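Local coordinates for erythrocyte membrane protein 1 (Plasmodium falciparum, PDB 2XU0), which probably binds host cell-surface receptors, as the N-terminal NTS-DBL1 domain of a much longer malaria-parasite adhesion protein that takes part in rosetting, at residues V223-I228 / K251-W256; K227-K230 / A236-H239; K344-C347 / D353-Q356; V475-T478 / I482-H485. The protein carries 10 engineered substitutions. All coordinates share one frame; numbering follows the deposited sequence.

How the contacts relate
Contacts 1 and 2 lie together at one end of the elongated chain and contacts 3 and 4 at the other, with about 66 Å between the centres of contacts 1 and 3. The first pair shares helix 216-231. Contact 1 is buried and rests on carbon and ring packing alone, whereas contact 2 is only partly buried and adds a hydroxyl-to-carbonyl bond. Contact 3, mostly buried, joins a strand to a turn through one backbone bond, a water and an ordering carboxylate, its two cysteines being disulfide-bonded elsewhere. Contact 4 is a small hairpin held by a disulfide and backbone bonds, with exposed threonine and isoleucine side chains. Tyr346 and Val475 pack together between the two, beside a probable hydrogen bond from Val475 N to Cys354 O.

Contact 1 of 4, residues V223-I228 / K251-W256; sequences VVFKKI and KLREDW
Phe225 is thrust from helix 223-228 into a notch of helix 251-256 lined by Leu252, Arg253 and Trp256, and it contributes far more buried surface than any of them. The segment axes cross almost perpendicularly, at 91°, and stand 10.9 Å apart at their closest, a gap that the phenyl group spans. Its far edge is directed at the face of the Trp256 indole: the phenyl and five-membered ring centroids lie 5.3 Å apart with the planes at 89°, a T-shaped pair. Phe225 CZ sits over that face toward its rim, while CE1 meets Trp256 CB at 3.6 Å, here near the plane of the phenyl ring. One broad face of Phe225 is covered by the aliphatic part of Arg253, whose CG stands 3.5 Å from the ring centroid, almost on the normal, as a CH-pi contact. The guanidinium lies beyond the ring, where NH1 is held by the carbonyl of Val203 and by Gln218. Leu252 approaches obliquely. With its CG anti to the backbone N (chi1 -176°), it brings CD2 to 3.5 Å from Phe225 O and 4.1 Å from Phe225 CD1. Helix 154-175 packs against the same aromatic pair, Leu157 touching both Phe225 and Trp256, so three helices of the Duffy-binding-like fold meet at this buried cluster.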
loop_
_atom_site.group_PDB
_atom_site.type_symbol
_atom_site.label_atom_id
_atom_site.label_comp_id
_atom_site.label_asym_id
_atom_site.label_seq_id
_atom_site.Cartn_x
_atom_site.Cartn_y
_atom_site.Cartn_z
ATOM N N VAL A 223 -26.282 9.272 -1.572
ATOM C CA VAL A 223 -27.648 9.185 -2.109
ATOM C C VAL A 223 -28.186 7.766 -1.831
ATOM O O VAL A 223 -29.265 7.624 -1.243
ATOM C CB VAL A 223 -27.709 9.567 -3.622
ATOM C CG1 VAL A 223 -29.046 9.159 -4.258
ATOM C CG2 VAL A 223 -27.445 11.064 -3.832
ATOM N N VAL A 224 -27.409 6.721 -2.208
ATOM C CA VAL A 224 -27.783 5.311 -1.974
ATOM C C VAL A 224 -28.007 5.042 -0.485
ATOM O O VAL A 224 -29.007 4.422 -0.117
ATOM C CB VAL A 224 -26.785 4.302 -2.596
ATOM C CG1 VAL A 224 -27.262 2.863 -2.400
ATOM C CG2 VAL A 224 -26.587 4.580 -4.070
ATOM N N PHE A 225 -27.103 5.546 0.370
ATOM C CA PHE A 225 -27.207 5.357 1.818
ATOM C C PHE A 225 -28.359 6.105 2.501
ATOM O O PHE A 225 -28.821 5.668 3.559
ATOM C CB PHE A 225 -25.848 5.530 2.504
ATOM C CG PHE A 225 -24.988 4.275 2.513
ATOM C CD1 PHE A 225 -25.262 3.230 3.396
ATOM C CD2 PHE A 225 -23.860 4.180 1.709
ATOM C CE1 PHE A 225 -24.453 2.091 3.435
ATOM C CE2 PHE A 225 -23.019 3.062 1.781
ATOM C CZ PHE A 225 -23.320 2.024 2.644
ATOM N N LYS A 226 -28.861 7.196 1.873
ATOM C CA LYS A 226 -30.029 7.964 2.345
ATOM C C LYS A 226 -31.305 7.114 2.086
ATOM O O LYS A 226 -32.137 6.948 2.981
ATOM C CB LYS A 226 -30.092 9.318 1.622
ATOM C CG LYS A 226 -31.143 10.278 2.191
ATOM C CD LYS A 226 -31.058 11.649 1.542
ATOM C CE LYS A 226 -32.127 12.593 2.031
ATOM N NZ LYS A 226 -32.125 13.863 1.254
ATOM N N LYS A 227 -31.395 6.516 0.880
ATOM C CA LYS A 227 -32.446 5.588 0.463
ATOM C C LYS A 227 -32.482 4.382 1.394
ATOM O O LYS A 227 -33.549 4.065 1.917
ATOM C CB LYS A 227 -32.220 5.134 -0.991
ATOM C CG LYS A 227 -32.427 6.252 -1.995
ATOM C CD LYS A 227 -31.966 5.853 -3.359
ATOM C CE LYS A 227 -32.398 6.831 -4.420
ATOM N NZ LYS A 227 -32.036 6.339 -5.769
ATOM N N ILE A 228 -31.310 3.744 1.657
ATOM C CA ILE A 228 -31.196 2.584 2.562
ATOM C C ILE A 228 -31.748 2.950 3.934
ATOM O O ILE A 228 -32.579 2.211 4.445
ATOM C CB ILE A 228 -29.748 1.963 2.618
ATOM C CG1 ILE A 228 -29.344 1.389 1.250
ATOM C CG2 ILE A 228 -29.648 0.867 3.697
ATOM C CD1 ILE A 228 -27.820 1.152 1.040
ATOM N N LYS A 251 -22.240 5.748 10.928
ATOM C CA LYS A 251 -22.427 4.483 11.635
ATOM C C LYS A 251 -23.104 3.459 10.710
ATOM O O LYS A 251 -22.716 2.293 10.670
ATOM C CB LYS A 251 -23.241 4.702 12.907
ATOM C CG LYS A 251 -23.363 3.460 13.761
ATOM C CD LYS A 251 -24.400 3.644 14.873
ATOM C CE LYS A 251 -24.690 2.357 15.620
ATOM N NZ LYS A 251 -23.456 1.734 16.181
ATOM N N LEU A 252 -24.086 3.921 9.938
ATOM C CA LEU A 252 -24.813 3.106 8.970
ATOM C C LEU A 252 -23.879 2.524 7.892
ATOM O O LEU A 252 -24.013 1.346 7.540
ATOM C CB LEU A 252 -25.935 3.948 8.332
ATOM C CG LEU A 252 -26.872 3.232 7.365
ATOM C CD1 LEU A 252 -27.813 2.293 8.111
ATOM C CD2 LEU A 252 -27.676 4.238 6.564
ATOM N N ARG A 253 -22.949 3.346 7.368
ATOM C CA ARG A 253 -22.001 2.885 6.346
ATOM C C ARG A 253 -20.949 1.928 6.916
ATOM O O ARG A 253 -20.576 0.977 6.235
ATOM C CB ARG A 253 -21.314 4.059 5.658
ATOM C CG ARG A 253 -22.236 4.943 4.862
ATOM C CD ARG A 253 -21.423 5.406 3.685
ATOM N NE ARG A 253 -21.339 6.840 3.603
ATOM C CZ ARG A 253 -20.596 7.501 2.731
ATOM N NH1 ARG A 253 -19.825 6.848 1.869
ATOM N NH2 ARG A 253 -20.608 8.821 2.718
ATOM N N GLU A 254 -20.493 2.172 8.171
ATOM C CA GLU A 254 -19.541 1.342 8.923
ATOM C C GLU A 254 -20.085 -0.068 9.096
ATOM O O GLU A 254 -19.330 -1.036 8.960
ATOM C CB GLU A 254 -19.376 1.894 10.355
ATOM C CG GLU A 254 -18.357 2.994 10.488
ATOM C CD GLU A 254 -18.344 3.695 11.835
ATOM O OE1 GLU A 254 -17.663 4.744 11.928
ATOM O OE2 GLU A 254 -19.008 3.214 12.789
ATOM N N ASP A 255 -21.369 -0.165 9.542
ATOM C CA ASP A 255 -22.042 -1.440 9.798
ATOM C C ASP A 255 -22.347 -2.124 8.497
ATOM O O ASP A 255 -22.150 -3.325 8.397
ATOM C CB ASP A 255 -23.317 -1.226 10.624
ATOM C CG ASP A 255 -22.999 -0.867 12.058
ATOM O OD1 ASP A 255 -21.786 -0.779 12.400
ATOM O OD2 ASP A 255 -23.944 -0.743 12.856
ATOM N N TRP A 256 -22.739 -1.363 7.468
ATOM C CA TRP A 256 -22.948 -1.970 6.170
ATOM C C TRP A 256 -21.657 -2.661 5.733
ATOM O O TRP A 256 -21.708 -3.808 5.307
ATOM C CB TRP A 256 -23.401 -0.937 5.126
ATOM C CG TRP A 256 -23.888 -1.587 3.860
ATOM C CD1 TRP A 256 -25.152 -2.025 3.602
ATOM C CD2 TRP A 256 -23.086 -1.989 2.739
ATOM N NE1 TRP A 256 -25.205 -2.618 2.359
ATOM C CE2 TRP A 256 -23.948 -2.618 1.810
ATOM C CE3 TRP A 256 -21.717 -1.870 2.420
ATOM C CZ2 TRP A 256 -23.494 -3.122 0.584
ATOM C CZ3 TRP A 256 -21.272 -2.350 1.194
ATOM C CH2 TRP A 256 -22.151 -2.987 0.301
#

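Contact 2 of 4, residues K227-K230 / A236-H239; sequences KIYK and ARKH
The phenolic hydroxyl of Tyr229 donates a short hydrogen bond to the backbone carbonyl of Arg237, with OH 2.7 Å from O. It approaches off the carbonyl axis, at a C=O...donor angle of 133°, and is tilted 34° from the carbonyl plane. The torsion about CA-CB places Tyr229 CG opposite the backbone N (chi1 -177°), which swings the ring out from helix 227-230 across to Arg237, within the short helix 234-239, where CE1 also lies 3.3 Å from Arg237 O. A single residue thus meets Tyr229 twice, because the side chain of Arg237 turns back across the ring while its carbonyl takes the hydroxyl. Arg237 CG lies over one ring face, displaced toward the rim, and also approaches the main chain, 3.3 Å from Tyr229 O. A bend at chi3 then takes the guanidinium past the rim of the ring, so that Tyr229 CE2 lies over one guanidinium face, 3.7 Å from Arg237 NH2. The planes are too steeply inclined to one another for a parallel stack. Lys230 borders the guanidinium, its CA near the edge, and its O lies 4.1 Å from Arg237 CD. Elsewhere the tyrosine packs on Leu252 and meets Tyr249 edge-to-face, both on helix 249-268. One directional bond fixes the tip of a buried aromatic and gives its polar atom a partner, while the charged arm of Arg237 stays toward the surface; its position beside the last turn of helix 216-231 may be mildly favoured by the partial negative charge of that helix end.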
loop_
_atom_site.group_PDB
_atom_site.type_symbol
_atom_site.label_atom_id
_atom_site.label_comp_id
_atom_site.label_asym_id
_atom_site.label_seq_id
_atom_site.Cartn_x
_atom_site.Cartn_y
_atom_site.Cartn_z
ATOM N N LYS A 227 -31.395 6.516 0.880
ATOM C CA LYS A 227 -32.446 5.588 0.463
ATOM C C LYS A 227 -32.482 4.382 1.394
ATOM O O LYS A 227 -33.549 4.065 1.917
ATOM C CB LYS A 227 -32.220 5.134 -0.991
ATOM C CG LYS A 227 -32.427 6.252 -1.995
ATOM C CD LYS A 227 -31.966 5.853 -3.359
ATOM C CE LYS A 227 -32.398 6.831 -4.420
ATOM N NZ LYS A 227 -32.036 6.339 -5.769
ATOM N N ILE A 228 -31.310 3.744 1.657
ATOM C CA ILE A 228 -31.196 2.584 2.562
ATOM C C ILE A 228 -31.748 2.950 3.934
ATOM O O ILE A 228 -32.579 2.211 4.445
ATOM C CB ILE A 228 -29.748 1.963 2.618
ATOM C CG1 ILE A 228 -29.344 1.389 1.250
ATOM C CG2 ILE A 228 -29.648 0.867 3.697
ATOM C CD1 ILE A 228 -27.820 1.152 1.040
ATOM N N TYR A 229 -31.339 4.114 4.494
ATOM C CA TYR A 229 -31.797 4.590 5.799
ATOM C C TYR A 229 -33.308 4.751 5.862
ATOM O O TYR A 229 -33.907 4.353 6.862
ATOM C CB TYR A 229 -31.121 5.906 6.200
ATOM C CG TYR A 229 -31.508 6.387 7.582
ATOM C CD1 TYR A 229 -31.086 5.710 8.720
ATOM C CD2 TYR A 229 -32.299 7.518 7.754
ATOM C CE1 TYR A 229 -31.414 6.164 9.997
ATOM C CE2 TYR A 229 -32.645 7.975 9.026
ATOM C CZ TYR A 229 -32.197 7.296 10.145
ATOM O OH TYR A 229 -32.504 7.756 11.403
ATOM N N LYS A 230 -33.912 5.357 4.816
ATOM C CA LYS A 230 -35.361 5.567 4.730
ATOM C C LYS A 230 -36.095 4.223 4.630
ATOM O O LYS A 230 -37.158 4.065 5.230
ATOM C CB LYS A 230 -35.712 6.466 3.537
ATOM C CG LYS A 230 -35.540 7.959 3.817
ATOM C CD LYS A 230 -35.962 8.831 2.624
ATOM C CE LYS A 230 -34.863 9.031 1.601
ATOM N NZ LYS A 230 -35.241 10.039 0.577
ATOM N N ALA A 236 -34.898 0.311 13.550
ATOM C CA ALA A 236 -33.540 0.265 12.996
ATOM C C ALA A 236 -33.091 1.708 12.725
ATOM O O ALA A 236 -31.954 2.073 13.043
ATOM C CB ALA A 236 -33.527 -0.534 11.702
ATOM N N ARG A 237 -34.018 2.541 12.185
ATOM C CA ARG A 237 -33.796 3.959 11.895
ATOM C C ARG A 237 -33.380 4.722 13.143
ATOM O O ARG A 237 -32.583 5.646 13.024
ATOM C CB ARG A 237 -35.039 4.612 11.270
ATOM C CG ARG A 237 -35.295 4.230 9.815
ATOM C CD ARG A 237 -36.557 4.875 9.245
ATOM N NE ARG A 237 -36.322 6.236 8.750
ATOM C CZ ARG A 237 -36.598 7.347 9.431
ATOM N NH1 ARG A 237 -37.127 7.277 10.648
ATOM N NH2 ARG A 237 -36.347 8.537 8.899
ATOM N N LYS A 238 -33.893 4.341 14.333
ATOM C CA LYS A 238 -33.528 5.018 15.580
ATOM C C LYS A 238 -32.187 4.544 16.116
ATOM O O LYS A 238 -31.466 5.329 16.731
ATOM C CB LYS A 238 -34.655 5.014 16.641
ATOM C CG LYS A 238 -35.070 3.655 17.176
ATOM C CD LYS A 238 -34.571 3.424 18.601
ATOM C CE LYS A 238 -34.723 1.988 19.052
ATOM N NZ LYS A 238 -33.724 1.087 18.413
ATOM N N HIS A 239 -31.833 3.266 15.848
ATOM C CA HIS A 239 -30.540 2.688 16.216
ATOM C C HIS A 239 -29.440 3.446 15.444
ATOM O O HIS A 239 -28.391 3.747 16.010
ATOM C CB HIS A 239 -30.514 1.193 15.874
ATOM C CG HIS A 239 -29.237 0.502 16.241
ATOM N ND1 HIS A 239 -29.007 0.050 17.524
ATOM C CD2 HIS A 239 -28.164 0.204 15.471
ATOM C CE1 HIS A 239 -27.806 -0.506 17.498
ATOM N NE2 HIS A 239 -27.264 -0.442 16.281
#

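Contact 3 of 4, residues K344-C347 / D353-Q356; sequences KKYC and DCTQ
Tyr346, with CG roughly opposite its backbone N (chi1 -157°), and Cys354, with SG beside its own N (chi1 -56°), bring a phenol ring and a cysteine side chain together. They join the second strand of a small hairpin, 339-340 with 345-346, to a type I beta turn at Asp353-Gln356; a G1 bulge marks the hairpin where Lys344 and Lys345 both face Asp340. The turn is tied to the strand by Cys354 N, which donates to Tyr346 O at 2.9 Å, approaching nearly in line with the carbonyl. Around this bond, Cys354 CB rests obliquely against the ring, 3.7 Å from Tyr346 CD2, while the sulfur stands 5.0 Å from the ring centroid, well off the normal. Thr355 adds its methyl, CG2 lying 3.7 Å from Lys344 O. Asp353 organises the turn from within. Its OD1 accepts from Thr355 N, forming an Asx turn, and from Thr355 OG1 at 2.7 Å, both on the same face of the carboxylate; OD2 takes Gln356 NE2 from above the plane. Two protein donors on OD1, joined there by a water, and one on OD2 should limit rotation of the carboxylate. Disulfides Cys347-Cys370 and Cys354-Cys470 secure the two sides to other parts of this cysteine-rich region. The same water completes the join: it accepts from Tyr346 N (2.8 Å) and donates to Asp353 OD1 (2.6 Å).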
loop_
_atom_site.group_PDB
_atom_site.type_symbol
_atom_site.label_atom_id
_atom_site.label_comp_id
_atom_site.label_asym_id
_atom_site.label_seq_id
_atom_site.Cartn_x
_atom_site.Cartn_y
_atom_site.Cartn_z
ATOM N N LYS A 344 35.508 -6.141 -17.069
ATOM C CA LYS A 344 36.445 -5.046 -16.769
ATOM C C LYS A 344 35.845 -3.621 -16.735
ATOM O O LYS A 344 36.562 -2.641 -16.947
ATOM C CB LYS A 344 37.713 -5.136 -17.666
ATOM C CG LYS A 344 38.554 -6.397 -17.427
ATOM C CD LYS A 344 39.781 -6.481 -18.336
ATOM C CE LYS A 344 40.986 -5.732 -17.803
ATOM N NZ LYS A 344 42.168 -5.879 -18.691
ATOM N N LYS A 345 34.537 -3.512 -16.457
ATOM C CA LYS A 345 33.824 -2.239 -16.350
ATOM C C LYS A 345 33.746 -1.812 -14.886
ATOM O O LYS A 345 33.189 -2.532 -14.046
ATOM C CB LYS A 345 32.412 -2.349 -16.945
ATOM C CG LYS A 345 31.598 -1.055 -16.888
ATOM C CD LYS A 345 30.073 -1.284 -17.123
ATOM C CE LYS A 345 29.684 -1.748 -18.517
ATOM N NZ LYS A 345 30.239 -0.864 -19.581
ATOM N N TYR A 346 34.288 -0.629 -14.604
ATOM C CA TYR A 346 34.295 0.013 -13.293
ATOM C C TYR A 346 34.331 1.513 -13.541
ATOM O O TYR A 346 35.393 2.117 -13.762
ATOM C CB TYR A 346 35.473 -0.461 -12.424
ATOM C CG TYR A 346 35.291 -0.303 -10.923
ATOM C CD1 TYR A 346 35.513 -1.371 -10.060
ATOM C CD2 TYR A 346 35.003 0.941 -10.359
ATOM C CE1 TYR A 346 35.405 -1.219 -8.674
ATOM C CE2 TYR A 346 34.876 1.101 -8.978
ATOM C CZ TYR A 346 35.086 0.019 -8.136
ATOM O OH TYR A 346 34.961 0.168 -6.769
ATOM N N CYS A 347 33.137 2.100 -13.517
ATOM C CA CYS A 347 32.915 3.517 -13.746
ATOM C C CYS A 347 32.615 4.227 -12.418
ATOM O O CYS A 347 32.389 3.578 -11.384
ATOM C CB CYS A 347 31.762 3.678 -14.733
ATOM S SG CYS A 347 31.957 2.720 -16.264
ATOM N N ASP A 353 36.428 6.401 -16.030
ATOM C CA ASP A 353 36.769 4.989 -16.117
ATOM C C ASP A 353 37.820 4.779 -15.026
ATOM O O ASP A 353 38.968 5.219 -15.173
ATOM C CB ASP A 353 37.276 4.609 -17.525
ATOM C CG ASP A 353 37.760 3.177 -17.700
ATOM O OD1 ASP A 353 37.646 2.377 -16.731
ATOM O OD2 ASP A 353 38.255 2.849 -18.806
ATOM N N CYS A 354 37.412 4.136 -13.917
ATOM C CA CYS A 354 38.269 3.904 -12.752
ATOM C C CYS A 354 39.497 3.020 -13.032
ATOM O O CYS A 354 40.503 3.129 -12.318
ATOM C CB CYS A 354 37.446 3.412 -11.559
ATOM S SG CYS A 354 36.074 4.516 -11.100
ATOM N N THR A 355 39.445 2.226 -14.127
ATOM C CA THR A 355 40.553 1.380 -14.584
ATOM C C THR A 355 41.679 2.218 -15.235
ATOM O O THR A 355 42.813 1.738 -15.360
ATOM C CB THR A 355 40.069 0.206 -15.477
ATOM O OG1 THR A 355 39.775 0.671 -16.798
ATOM C CG2 THR A 355 38.869 -0.542 -14.892
ATOM N N GLN A 356 41.367 3.464 -15.640
ATOM C CA GLN A 356 42.331 4.380 -16.268
ATOM C C GLN A 356 42.349 5.774 -15.606
ATOM O O GLN A 356 42.878 6.725 -16.194
ATOM C CB GLN A 356 42.042 4.508 -17.770
ATOM C CG GLN A 356 42.120 3.184 -18.516
ATOM C CD GLN A 356 41.866 3.374 -19.978
ATOM O OE1 GLN A 356 42.735 3.847 -20.734
ATOM N NE2 GLN A 356 40.667 3.002 -20.402
HETATM O O HOH W 1 35.750 0.615 -16.605
#

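Contact 4 of 4, residues V475-T478 / I482-H485; sequences VTCT and ICIH
Thr476 and Ile484 form a hydrogen-bonded antiparallel pair: Thr476 N donates to Ile484 O at 3.0 Å, and Ile484 N returns the bond to Thr476 O at 2.9 Å. Toward the loop, Thr478 N reaches Ile482 O at 3.2 Å, and the hydroxyl OG1 of the same threonine adds a weak bond to that oxygen. Between these lies the non-hydrogen-bonded pair Cys477-Cys483, where the CA atoms come within 4.0 Å and the two sulfurs join in a disulfide with a torsion of 107° about S-S. Both SG atoms sit beside their own backbone N (chi1 -57° and -59°) on the face shared with Val475 and His485. There Val475 CG1 lies 4.0 Å from His485 ND1, the two side chains running alongside each other. On the other face Ile484 CG1 packs over Thr476 O at 3.5 Å, and Thr476 OG1 is hydrogen-bonded to Asn486 OD1. Cys483 and His485 also touch Tyr346, placing the disulfide face against strand 345-346. The whole is a short antiparallel beta hairpin, cross-linked by a disulfide at a non-hydrogen-bonded pair, close to the C-terminal end of the chain.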
loop_
_atom_site.group_PDB
_atom_site.type_symbol
_atom_site.label_atom_id
_atom_site.label_comp_id
_atom_site.label_asym_id
_atom_site.label_seq_id
_atom_site.Cartn_x
_atom_site.Cartn_y
_atom_site.Cartn_z
ATOM N N VAL A 475 41.562 1.501 -10.181
ATOM C CA VAL A 475 41.268 0.071 -10.024
ATOM C C VAL A 475 41.958 -0.773 -11.101
ATOM O O VAL A 475 42.145 -0.311 -12.226
ATOM C CB VAL A 475 39.756 -0.303 -9.869
ATOM C CG1 VAL A 475 39.100 0.419 -8.695
ATOM C CG2 VAL A 475 38.968 -0.078 -11.154
ATOM N N THR A 476 42.345 -2.005 -10.740
ATOM C CA THR A 476 42.945 -2.979 -11.644
ATOM C C THR A 476 42.039 -4.188 -11.674
ATOM O O THR A 476 41.751 -4.797 -10.637
ATOM C CB THR A 476 44.411 -3.297 -11.284
ATOM O OG1 THR A 476 45.172 -2.096 -11.386
ATOM C CG2 THR A 476 45.027 -4.347 -12.206
ATOM N N CYS A 477 41.552 -4.494 -12.868
ATOM C CA CYS A 477 40.683 -5.625 -13.105
ATOM C C CYS A 477 41.520 -6.714 -13.773
ATOM O O CYS A 477 42.194 -6.457 -14.778
ATOM C CB CYS A 477 39.474 -5.213 -13.946
ATOM S SG CYS A 477 38.497 -3.858 -13.222
ATOM N N THR A 478 41.553 -7.897 -13.141
ATOM C CA THR A 478 42.315 -9.060 -13.604
ATOM C C THR A 478 41.503 -9.866 -14.629
ATOM O O THR A 478 40.330 -9.557 -14.873
ATOM C CB THR A 478 42.768 -9.928 -12.403
ATOM O OG1 THR A 478 41.629 -10.410 -11.683
ATOM C CG2 THR A 478 43.716 -9.191 -11.464
ATOM N N ILE A 482 37.714 -10.087 -11.292
ATOM C CA ILE A 482 37.554 -9.265 -10.092
ATOM C C ILE A 482 38.417 -8.019 -10.154
ATOM O O ILE A 482 39.579 -8.082 -10.569
ATOM C CB ILE A 482 37.669 -10.026 -8.734
ATOM C CG1 ILE A 482 39.023 -10.742 -8.552
ATOM C CG2 ILE A 482 36.491 -10.965 -8.497
ATOM C CD1 ILE A 482 39.910 -10.090 -7.507
ATOM N N CYS A 483 37.833 -6.880 -9.766
ATOM C CA CYS A 483 38.522 -5.600 -9.761
ATOM C C CYS A 483 38.961 -5.292 -8.341
ATOM O O CYS A 483 38.171 -5.460 -7.409
ATOM C CB CYS A 483 37.641 -4.492 -10.341
ATOM S SG CYS A 483 37.110 -4.782 -12.053
ATOM N N ILE A 484 40.237 -4.887 -8.177
ATOM C CA ILE A 484 40.850 -4.542 -6.884
ATOM C C ILE A 484 41.228 -3.064 -6.839
ATOM O O ILE A 484 41.579 -2.491 -7.874
ATOM C CB ILE A 484 42.056 -5.466 -6.503
ATOM C CG1 ILE A 484 43.188 -5.444 -7.565
ATOM C CG2 ILE A 484 41.590 -6.895 -6.192
ATOM C CD1 ILE A 484 44.633 -5.527 -6.996
ATOM N N HIS A 485 41.169 -2.450 -5.643
ATOM C CA HIS A 485 41.537 -1.043 -5.454
ATOM C C HIS A 485 43.058 -0.957 -5.425
ATOM O O HIS A 485 43.690 -1.699 -4.667
ATOM C CB HIS A 485 40.949 -0.479 -4.142
ATOM C CG HIS A 485 39.453 -0.277 -4.126
ATOM N ND1 HIS A 485 38.602 -0.960 -4.991
ATOM C CD2 HIS A 485 38.703 0.503 -3.313
ATOM C CE1 HIS A 485 37.381 -0.561 -4.685
ATOM N NE2 HIS A 485 37.391 0.318 -3.682
#